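Local coordinates for nitrate reductase (Ulva prolifera, PDB 5YLY), which carries out the first step of nitrate assimilation, its FAD-bearing cytochrome b5 reductase domain probably taking electrons from NADH for the reduction of nitrate to nitrite, at residues L104-N112 against G121-A129; D205-E213 against Y227-Y238. One frame throughout, in Å; residues are numbered along the deposited sequence.

The two contacts follow one another in sequence, contact 1 first, their centres about 22 Å apart, one in each half of this two-lobed flavoprotein. The 104-112/121-129 pair joins the edge strand 101-107 of the antiparallel FAD-binding sheet to helix 122-129, whose start holds the diphosphate. The 205-213/227-238 pair belongs to the parallel NAD-binding sheet, where helix 209-218 connects strands 193-200 and 223-229. The two contacts share no helix, strand or sheet, yet they touch: Lys107 NZ forms a salt bridge with Asp205 OD1 at 3.0 Å. A residue bound to the flavin through its backbone thus also ties the two lobes together.

Contact 1: L104-N112 against G121-A129; sequences LVVKIYKAN and GKFSQILEA. With FAD (flavin-adenine dinucleotide), chain C.
Ser124 reaches from the first turn of helix 122-129 to the backbone of Tyr109, in the strand-to-helix element with which the FAD-binding barrel of the ferredoxin reductase-like fold grips its cofactor. Its OG accepts a nearly straight bond from Tyr109 N (3.1 Å, 172°) and donates to FAD O2P at 2.7 Å; chi1 of 59° sets OG between its own backbone N and carbonyl carbon, where it can serve both. The helix start adds backbone N-H groups of Lys122, Phe123 and Ser124 to the diphosphate oxygens, consistent with a helix dipole offsetting their charge.

The Tyr109 ring is sandwiched: CG of Lys107 lies toward the rim of one face, and the adenosine-side ribose carbon C2B of FAD sits 3.9 Å above the centre of the other, while Tyr109 CD1 comes 3.5 Å from adenine C4A. At Tyr109 O, Gly121 N donates a backbone hydrogen bond of 2.8 Å. Gln125 stretches past the same carbonyl; its OE1 takes a weak bond from Ala111 N, while NE2 turns back to Gly121 O, which lies in its amide plane.

Ile108 and Glu128 cross at about a right angle. CG2 of Ile108 lies 3.7 Å from Glu128 CB, and the carboxylate, folded back at chi2 (62°), lies alongside CG1; its OE1 is hydrogen-bonded to Thr49 OG1. Val106 and Leu127 also cross nearly perpendicularly, beside the pyrimidine end of the flavin, whose N3 donates to Val105 O and whose O2 accepts from Lys107 N. One water bridges Lys110 NZ, also bound to His46 O, and Glu128 OE2, which it meets at 2.8 Å.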
# COMPACT_ATOMS: atom_id res chain seq x y z
N LEU A 104 8.45 4.61 -6.28
CA LEU A 104 7.92 4.74 -4.93
C LEU A 104 7.07 5.98 -4.95
O LEU A 104 7.54 7.02 -5.40
CB LEU A 104 9.01 4.98 -3.86
CG LEU A 104 10.09 3.97 -3.69
CD1 LEU A 104 11.02 4.46 -2.58
CD2 LEU A 104 9.51 2.55 -3.37
N VAL A 105 5.86 5.91 -4.40
CA VAL A 105 5.03 7.11 -4.24
C VAL A 105 5.09 7.39 -2.75
O VAL A 105 4.71 6.54 -1.95
CB VAL A 105 3.60 6.89 -4.80
CG1 VAL A 105 2.65 7.99 -4.35
CG2 VAL A 105 3.66 6.81 -6.32
N VAL A 106 5.66 8.56 -2.37
CA VAL A 106 5.93 8.87 -0.99
C VAL A 106 5.26 10.17 -0.55
O VAL A 106 5.43 11.21 -1.17
CB VAL A 106 7.48 8.87 -0.68
CG1 VAL A 106 7.77 9.18 0.79
CG2 VAL A 106 8.15 7.55 -1.11
N LYS A 107 4.53 10.09 0.57
CA LYS A 107 3.97 11.29 1.21
C LYS A 107 5.13 11.96 1.99
O LYS A 107 5.74 11.33 2.86
CB LYS A 107 2.84 10.87 2.18
CG LYS A 107 2.23 12.06 2.96
CD LYS A 107 1.40 12.98 2.10
CE LYS A 107 0.30 13.64 2.93
NZ LYS A 107 -0.68 14.33 2.06
N ILE A 108 5.43 13.22 1.68
CA ILE A 108 6.52 13.96 2.34
C ILE A 108 5.98 14.68 3.56
O ILE A 108 5.10 15.53 3.43
CB ILE A 108 7.29 14.91 1.36
CG1 ILE A 108 7.61 14.24 -0.01
CG2 ILE A 108 8.57 15.48 2.02
CD1 ILE A 108 8.42 12.92 -0.00
N TYR A 109 6.47 14.30 4.75
CA TYR A 109 6.05 14.91 6.01
C TYR A 109 7.03 16.00 6.30
O TYR A 109 8.11 15.76 6.85
CB TYR A 109 5.98 13.87 7.14
CG TYR A 109 4.89 12.84 6.96
CD1 TYR A 109 3.55 13.20 7.04
CD2 TYR A 109 5.20 11.50 6.75
CE1 TYR A 109 2.54 12.25 6.89
CE2 TYR A 109 4.19 10.55 6.58
CZ TYR A 109 2.87 10.93 6.67
OH TYR A 109 1.88 9.98 6.51
N LYS A 110 6.68 17.20 5.83
CA LYS A 110 7.54 18.36 5.92
C LYS A 110 7.57 18.97 7.30
O LYS A 110 6.61 18.87 8.06
CB LYS A 110 7.17 19.39 4.84
CG LYS A 110 7.40 18.84 3.44
CD LYS A 110 6.98 19.79 2.35
CE LYS A 110 7.05 19.10 1.02
NZ LYS A 110 6.60 19.97 -0.09
N ALA A 111 8.71 19.57 7.64
CA ALA A 111 8.93 20.26 8.90
C ALA A 111 8.19 21.60 8.89
O ALA A 111 7.98 22.18 7.82
CB ALA A 111 10.42 20.48 9.12
N ASN A 112 7.77 22.06 10.08
CA ASN A 112 7.10 23.34 10.35
C ASN A 112 5.78 23.52 9.56
O ASN A 112 5.48 24.62 9.07
CB ASN A 112 8.07 24.53 10.13
CG ASN A 112 9.44 24.33 10.75
OD1 ASN A 112 9.60 24.39 11.98
ND2 ASN A 112 10.44 24.09 9.92
N GLY A 121 8.67 14.31 9.14
CA GLY A 121 9.05 12.91 9.03
C GLY A 121 10.50 12.79 8.61
O GLY A 121 10.91 13.43 7.64
N LYS A 122 11.28 11.98 9.35
CA LYS A 122 12.72 11.83 9.10
C LYS A 122 13.09 11.31 7.69
O LYS A 122 13.80 12.00 6.96
CB LYS A 122 13.35 10.96 10.20
CG LYS A 122 14.88 10.97 10.20
CD LYS A 122 15.47 10.79 11.60
CE LYS A 122 15.32 9.40 12.18
NZ LYS A 122 15.79 9.35 13.60
N PHE A 123 12.64 10.10 7.33
CA PHE A 123 13.02 9.48 6.08
C PHE A 123 12.31 10.06 4.85
O PHE A 123 12.96 10.16 3.79
CB PHE A 123 12.86 7.97 6.14
CG PHE A 123 13.72 7.26 5.13
CD1 PHE A 123 15.11 7.32 5.21
CD2 PHE A 123 13.14 6.58 4.06
CE1 PHE A 123 15.91 6.69 4.24
CE2 PHE A 123 13.93 5.93 3.12
CZ PHE A 123 15.31 5.97 3.23
N SER A 124 11.02 10.47 4.95
CA SER A 124 10.37 11.08 3.78
C SER A 124 11.09 12.40 3.38
O SER A 124 11.22 12.67 2.18
CB SER A 124 8.87 11.28 3.99
OG SER A 124 8.60 12.09 5.11
N GLN A 125 11.62 13.18 4.36
CA GLN A 125 12.38 14.40 4.02
C GLN A 125 13.77 14.01 3.47
O GLN A 125 14.26 14.68 2.56
CB GLN A 125 12.50 15.36 5.22
CG GLN A 125 11.17 15.93 5.65
CD GLN A 125 11.30 16.77 6.90
OE1 GLN A 125 11.45 17.98 6.83
NE2 GLN A 125 11.21 16.14 8.07
N ILE A 126 14.37 12.91 3.98
CA ILE A 126 15.65 12.44 3.43
C ILE A 126 15.45 12.12 1.94
O ILE A 126 16.25 12.57 1.12
CB ILE A 126 16.22 11.23 4.23
CG1 ILE A 126 16.80 11.72 5.57
CG2 ILE A 126 17.28 10.47 3.41
CD1 ILE A 126 16.98 10.60 6.62
N LEU A 127 14.39 11.35 1.61
CA LEU A 127 14.07 11.01 0.23
C LEU A 127 13.82 12.26 -0.60
O LEU A 127 14.45 12.43 -1.64
CB LEU A 127 12.84 10.10 0.18
CG LEU A 127 13.02 8.68 0.76
CD1 LEU A 127 11.68 7.92 0.71
CD2 LEU A 127 14.11 7.90 -0.04
N GLU A 128 12.98 13.18 -0.10
CA GLU A 128 12.68 14.44 -0.82
C GLU A 128 13.95 15.27 -1.09
O GLU A 128 14.03 15.95 -2.12
CB GLU A 128 11.63 15.27 -0.04
CG GLU A 128 11.14 16.53 -0.76
CD GLU A 128 10.41 16.33 -2.08
OE1 GLU A 128 10.01 15.18 -2.39
OE2 GLU A 128 10.21 17.33 -2.80
N ALA A 129 14.96 15.18 -0.20
CA ALA A 129 16.20 15.95 -0.38
C ALA A 129 17.14 15.28 -1.39
O ALA A 129 18.11 15.92 -1.81
CB ALA A 129 16.90 16.16 0.96
PA FAD C . 8.75 9.47 10.90
O1A FAD C . 9.96 10.25 11.27
O2A FAD C . 8.89 7.98 11.09
O5B FAD C . 7.49 10.08 11.72
C5B FAD C . 6.53 9.19 12.33
C4B FAD C . 5.12 9.63 12.00
O4B FAD C . 4.91 11.01 12.39
C3B FAD C . 4.74 9.60 10.53
O3B FAD C . 4.46 8.28 10.08
C2B FAD C . 3.52 10.52 10.51
O2B FAD C . 2.31 9.83 10.81
C1B FAD C . 3.85 11.54 11.61
N9A FAD C . 4.25 12.86 11.12
C8A FAD C . 5.50 13.41 11.16
N7A FAD C . 5.58 14.60 10.61
C5A FAD C . 4.29 14.85 10.16
C6A FAD C . 3.72 15.92 9.44
N6A FAD C . 4.44 16.89 8.86
N1A FAD C . 2.39 15.87 9.19
C2A FAD C . 1.70 14.80 9.59
N3A FAD C . 2.14 13.71 10.23
C4A FAD C . 3.45 13.80 10.49
N1 FAD C . 4.83 5.47 2.98
C2 FAD C . 4.75 6.11 1.77
O2 FAD C . 4.78 7.35 1.71
N3 FAD C . 4.62 5.35 0.60
C4 FAD C . 4.56 3.96 0.53
O4 FAD C . 4.54 3.39 -0.54
C4X FAD C . 4.62 3.30 1.83
N5 FAD C . 4.53 1.99 1.86
C5X FAD C . 4.55 1.36 3.10
C6 FAD C . 4.43 -0.04 3.15
C7 FAD C . 4.45 -0.72 4.37
C7M FAD C . 4.27 -2.22 4.37
C8 FAD C . 4.59 0.01 5.58
C8M FAD C . 4.66 -0.69 6.92
C9 FAD C . 4.69 1.40 5.54
C9A FAD C . 4.68 2.08 4.31
N10 FAD C . 4.82 3.50 4.22
C10 FAD C . 4.77 4.15 3.00
C1' FAD C . 5.16 4.32 5.40
C2' FAD C . 6.67 4.48 5.60
O2' FAD C . 7.24 3.26 6.08
C3' FAD C . 7.02 5.60 6.57
O3' FAD C . 6.43 5.36 7.84
C4' FAD C . 6.68 7.01 6.06
O4' FAD C . 7.45 7.27 4.89
C5' FAD C . 6.94 8.10 7.08
O5' FAD C . 8.26 7.93 7.62
P FAD C . 9.16 9.19 8.07
O1P FAD C . 10.51 8.72 8.43
O2P FAD C . 9.06 10.29 7.04
O3P FAD C . 8.37 9.68 9.36
O HOH W 1 7.63 18.21 -2.15

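Contact 2: D205-E213 against Y227-Y238; sequences DILLRPELE and YTVDRPTPGWKY
The Tyr227 ring is the bump of this contact, projecting from strand 223-229 into a hollow bounded by Ile206, Arg209, Leu212 and Glu213 within a beta-alpha-beta unit of the NAD-binding domain. With 103 Å² buried by the 205-213 segment, it is the largest single contribution. Ile206 crosses it at about a right angle, CG2 resting 3.9 Å from Tyr227 CE1. Leu212 approaches the ring edge through CD1 and puts CB beside the hydroxyl. That hydroxyl donates to Glu213 OE2 at 2.8 Å, on the anti side of the carboxylate and 17° out of its plane; the bend of Glu213 at chi2 (-56°) turns the acid back toward the phenol.

In return, CD1 of Ile206 projects between the Tyr227 and Trp236 rings, 4.2 Å from Tyr227 CD1 and 3.7 Å from Trp236 CH2, an atom of the six-membered ring; isoleucine and indole approach from opposite directions. The indole is itself wedged, with Val229 CG2 on one face and Tyr238 CB on the other.

Arg209, extended from CG to NE, crosses the aromatic group obliquely, NH2 lying 3.7 Å from Trp236 CZ3; its guanidinium plane is 71° from those of both Trp236 and Tyr238, so it stacks flat on neither. NH1 pairs with Glu203, whereas NH2 reaches Tyr238 OH through one water, and a second water links Glu213 OE2 to the same hydroxyl, weakly on the tyrosine side.

Around this interlock, Ile206 and Leu212 also touch strand 193-200, Leu212 packs on helix 174-185, and strand 223-229 pairs with the short edge strand 239-240, placing the contact near one margin of the parallel sheet.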
# COMPACT_ATOMS: atom_id res chain seq x y z
N ASP A 205 -5.31 14.38 1.55
CA ASP A 205 -4.40 13.32 1.95
C ASP A 205 -4.58 11.99 1.18
O ASP A 205 -3.77 11.08 1.36
CB ASP A 205 -4.51 13.04 3.45
CG ASP A 205 -3.97 14.14 4.32
OD1 ASP A 205 -2.95 14.76 3.94
OD2 ASP A 205 -4.56 14.38 5.40
N ILE A 206 -5.67 11.85 0.40
CA ILE A 206 -5.92 10.60 -0.33
C ILE A 206 -4.81 10.41 -1.36
O ILE A 206 -4.61 11.28 -2.20
CB ILE A 206 -7.32 10.59 -1.01
CG1 ILE A 206 -8.47 10.78 0.02
CG2 ILE A 206 -7.54 9.31 -1.81
CD1 ILE A 206 -9.83 11.12 -0.63
N LEU A 207 -4.08 9.29 -1.28
CA LEU A 207 -3.04 8.99 -2.25
C LEU A 207 -3.65 8.27 -3.46
O LEU A 207 -4.57 7.48 -3.31
CB LEU A 207 -1.96 8.06 -1.64
CG LEU A 207 -1.04 8.66 -0.57
CD1 LEU A 207 -0.18 7.56 0.08
CD2 LEU A 207 -0.14 9.74 -1.15
N LEU A 208 -3.08 8.53 -4.65
CA LEU A 208 -3.40 7.84 -5.91
C LEU A 208 -4.90 7.80 -6.23
O LEU A 208 -5.39 6.82 -6.80
CB LEU A 208 -2.80 6.40 -5.86
CG LEU A 208 -1.27 6.31 -5.73
CD1 LEU A 208 -0.85 4.94 -5.20
CD2 LEU A 208 -0.59 6.63 -7.07
N ARG A 209 -5.61 8.88 -5.88
CA ARG A 209 -7.06 8.92 -6.13
C ARG A 209 -7.40 8.77 -7.63
O ARG A 209 -8.26 7.94 -7.93
CB ARG A 209 -7.72 10.17 -5.55
CG ARG A 209 -9.25 10.04 -5.54
CD ARG A 209 -9.82 11.22 -4.82
NE ARG A 209 -11.28 11.21 -4.83
CZ ARG A 209 -12.00 12.21 -4.36
NH1 ARG A 209 -11.41 13.28 -3.84
NH2 ARG A 209 -13.33 12.15 -4.39
N PRO A 210 -6.74 9.49 -8.58
CA PRO A 210 -7.08 9.29 -10.01
C PRO A 210 -6.88 7.83 -10.44
O PRO A 210 -7.72 7.28 -11.14
CB PRO A 210 -6.11 10.24 -10.73
CG PRO A 210 -5.90 11.36 -9.73
CD PRO A 210 -5.72 10.55 -8.44
N GLU A 211 -5.80 7.21 -9.97
CA GLU A 211 -5.46 5.81 -10.28
C GLU A 211 -6.48 4.86 -9.73
O GLU A 211 -6.89 3.93 -10.43
CB GLU A 211 -4.07 5.43 -9.78
CG GLU A 211 -2.95 6.12 -10.55
CD GLU A 211 -2.65 7.57 -10.19
OE1 GLU A 211 -3.26 8.12 -9.24
OE2 GLU A 211 -1.79 8.16 -10.88
N LEU A 212 -6.91 5.08 -8.47
CA LEU A 212 -7.94 4.25 -7.85
C LEU A 212 -9.25 4.38 -8.60
O LEU A 212 -9.89 3.37 -8.91
CB LEU A 212 -8.13 4.61 -6.37
CG LEU A 212 -6.98 4.24 -5.41
CD1 LEU A 212 -7.23 4.86 -4.03
CD2 LEU A 212 -6.81 2.72 -5.32
N GLU A 213 -9.66 5.62 -8.90
CA GLU A 213 -10.89 5.84 -9.66
C GLU A 213 -10.83 5.17 -11.05
O GLU A 213 -11.83 4.59 -11.47
CB GLU A 213 -11.25 7.32 -9.74
CG GLU A 213 -11.74 7.83 -8.38
CD GLU A 213 -12.92 7.06 -7.81
OE1 GLU A 213 -14.01 7.12 -8.42
OE2 GLU A 213 -12.72 6.28 -6.84
N TYR A 227 -14.43 5.71 0.35
CA TYR A 227 -13.53 6.58 1.09
C TYR A 227 -14.21 7.15 2.32
O TYR A 227 -15.43 7.32 2.34
CB TYR A 227 -13.11 7.78 0.22
CG TYR A 227 -12.50 7.41 -1.12
CD1 TYR A 227 -11.14 7.19 -1.24
CD2 TYR A 227 -13.29 7.35 -2.27
CE1 TYR A 227 -10.56 6.89 -2.48
CE2 TYR A 227 -12.73 7.03 -3.51
CZ TYR A 227 -11.37 6.81 -3.61
OH TYR A 227 -10.82 6.49 -4.82
N THR A 228 -13.40 7.49 3.34
CA THR A 228 -13.84 8.25 4.51
C THR A 228 -12.77 9.26 4.83
O THR A 228 -11.58 9.00 4.62
CB THR A 228 -14.29 7.42 5.72
OG1 THR A 228 -14.96 8.30 6.64
CG2 THR A 228 -13.13 6.72 6.44
N VAL A 229 -13.18 10.44 5.27
CA VAL A 229 -12.28 11.50 5.72
C VAL A 229 -12.79 11.98 7.08
O VAL A 229 -13.98 11.87 7.35
CB VAL A 229 -12.07 12.64 4.68
CG1 VAL A 229 -11.39 12.13 3.41
CG2 VAL A 229 -13.37 13.36 4.36
N ASP A 230 -11.88 12.43 7.97
CA ASP A 230 -12.24 12.90 9.32
C ASP A 230 -13.08 14.16 9.18
O ASP A 230 -14.24 14.18 9.61
CB ASP A 230 -10.98 13.20 10.16
CG ASP A 230 -10.08 12.02 10.49
OD1 ASP A 230 -10.45 10.88 10.15
OD2 ASP A 230 -9.04 12.23 11.13
N ARG A 231 -12.50 15.17 8.53
CA ARG A 231 -13.15 16.45 8.32
C ARG A 231 -13.42 16.68 6.82
O ARG A 231 -12.52 17.05 6.06
CB ARG A 231 -12.42 17.63 9.00
CG ARG A 231 -10.93 17.40 9.31
CD ARG A 231 -10.04 18.28 8.46
NE ARG A 231 -10.11 19.69 8.83
CZ ARG A 231 -9.37 20.65 8.27
NH1 ARG A 231 -8.49 20.36 7.32
NH2 ARG A 231 -9.50 21.91 8.68
N PRO A 232 -14.68 16.41 6.41
CA PRO A 232 -15.06 16.58 5.00
C PRO A 232 -15.45 18.01 4.57
O PRO A 232 -15.84 18.83 5.41
CB PRO A 232 -16.26 15.64 4.87
CG PRO A 232 -16.89 15.65 6.22
CD PRO A 232 -15.81 15.92 7.23
N THR A 233 -15.41 18.26 3.25
CA THR A 233 -15.81 19.51 2.59
C THR A 233 -17.28 19.36 2.11
O THR A 233 -17.76 18.22 2.05
CB THR A 233 -14.83 19.88 1.47
OG1 THR A 233 -14.59 18.75 0.64
CG2 THR A 233 -13.51 20.43 2.01
N PRO A 234 -18.04 20.45 1.79
CA PRO A 234 -19.46 20.28 1.42
C PRO A 234 -19.76 19.38 0.21
O PRO A 234 -20.78 18.69 0.23
CB PRO A 234 -19.96 21.71 1.20
CG PRO A 234 -19.04 22.55 2.01
CD PRO A 234 -17.70 21.89 1.86
N GLY A 235 -18.89 19.39 -0.81
CA GLY A 235 -19.09 18.58 -2.01
C GLY A 235 -18.52 17.17 -1.97
O GLY A 235 -18.11 16.65 -3.01
N TRP A 236 -18.49 16.53 -0.77
CA TRP A 236 -17.94 15.18 -0.54
C TRP A 236 -19.03 14.10 -0.67
O TRP A 236 -20.03 14.12 0.06
CB TRP A 236 -17.21 15.14 0.82
CG TRP A 236 -16.65 13.80 1.24
CD1 TRP A 236 -17.05 13.06 2.32
CD2 TRP A 236 -15.52 13.12 0.68
NE1 TRP A 236 -16.28 11.93 2.42
CE2 TRP A 236 -15.32 11.94 1.43
CE3 TRP A 236 -14.68 13.36 -0.42
CZ2 TRP A 236 -14.31 11.02 1.14
CZ3 TRP A 236 -13.68 12.44 -0.72
CH2 TRP A 236 -13.50 11.30 0.06
N LYS A 237 -18.85 13.17 -1.62
CA LYS A 237 -19.84 12.12 -1.92
C LYS A 237 -19.62 10.80 -1.17
O LYS A 237 -20.27 9.80 -1.50
CB LYS A 237 -19.94 11.88 -3.44
CG LYS A 237 -20.33 13.13 -4.25
CD LYS A 237 -21.30 12.85 -5.40
CE LYS A 237 -22.73 13.16 -5.04
NZ LYS A 237 -23.66 12.84 -6.14
N TYR A 238 -18.73 10.77 -0.16
CA TYR A 238 -18.46 9.53 0.56
C TYR A 238 -18.67 9.69 2.07
O TYR A 238 -19.38 10.60 2.50
CB TYR A 238 -17.06 8.97 0.20
CG TYR A 238 -16.80 8.77 -1.27
CD1 TYR A 238 -16.27 9.78 -2.06
CD2 TYR A 238 -17.00 7.52 -1.87
CE1 TYR A 238 -16.00 9.59 -3.41
CE2 TYR A 238 -16.73 7.32 -3.22
CZ TYR A 238 -16.23 8.35 -3.99
OH TYR A 238 -15.97 8.16 -5.32
O HOH W 2 -13.76 9.94 -6.05
O HOH W 3 -15.22 4.87 -5.81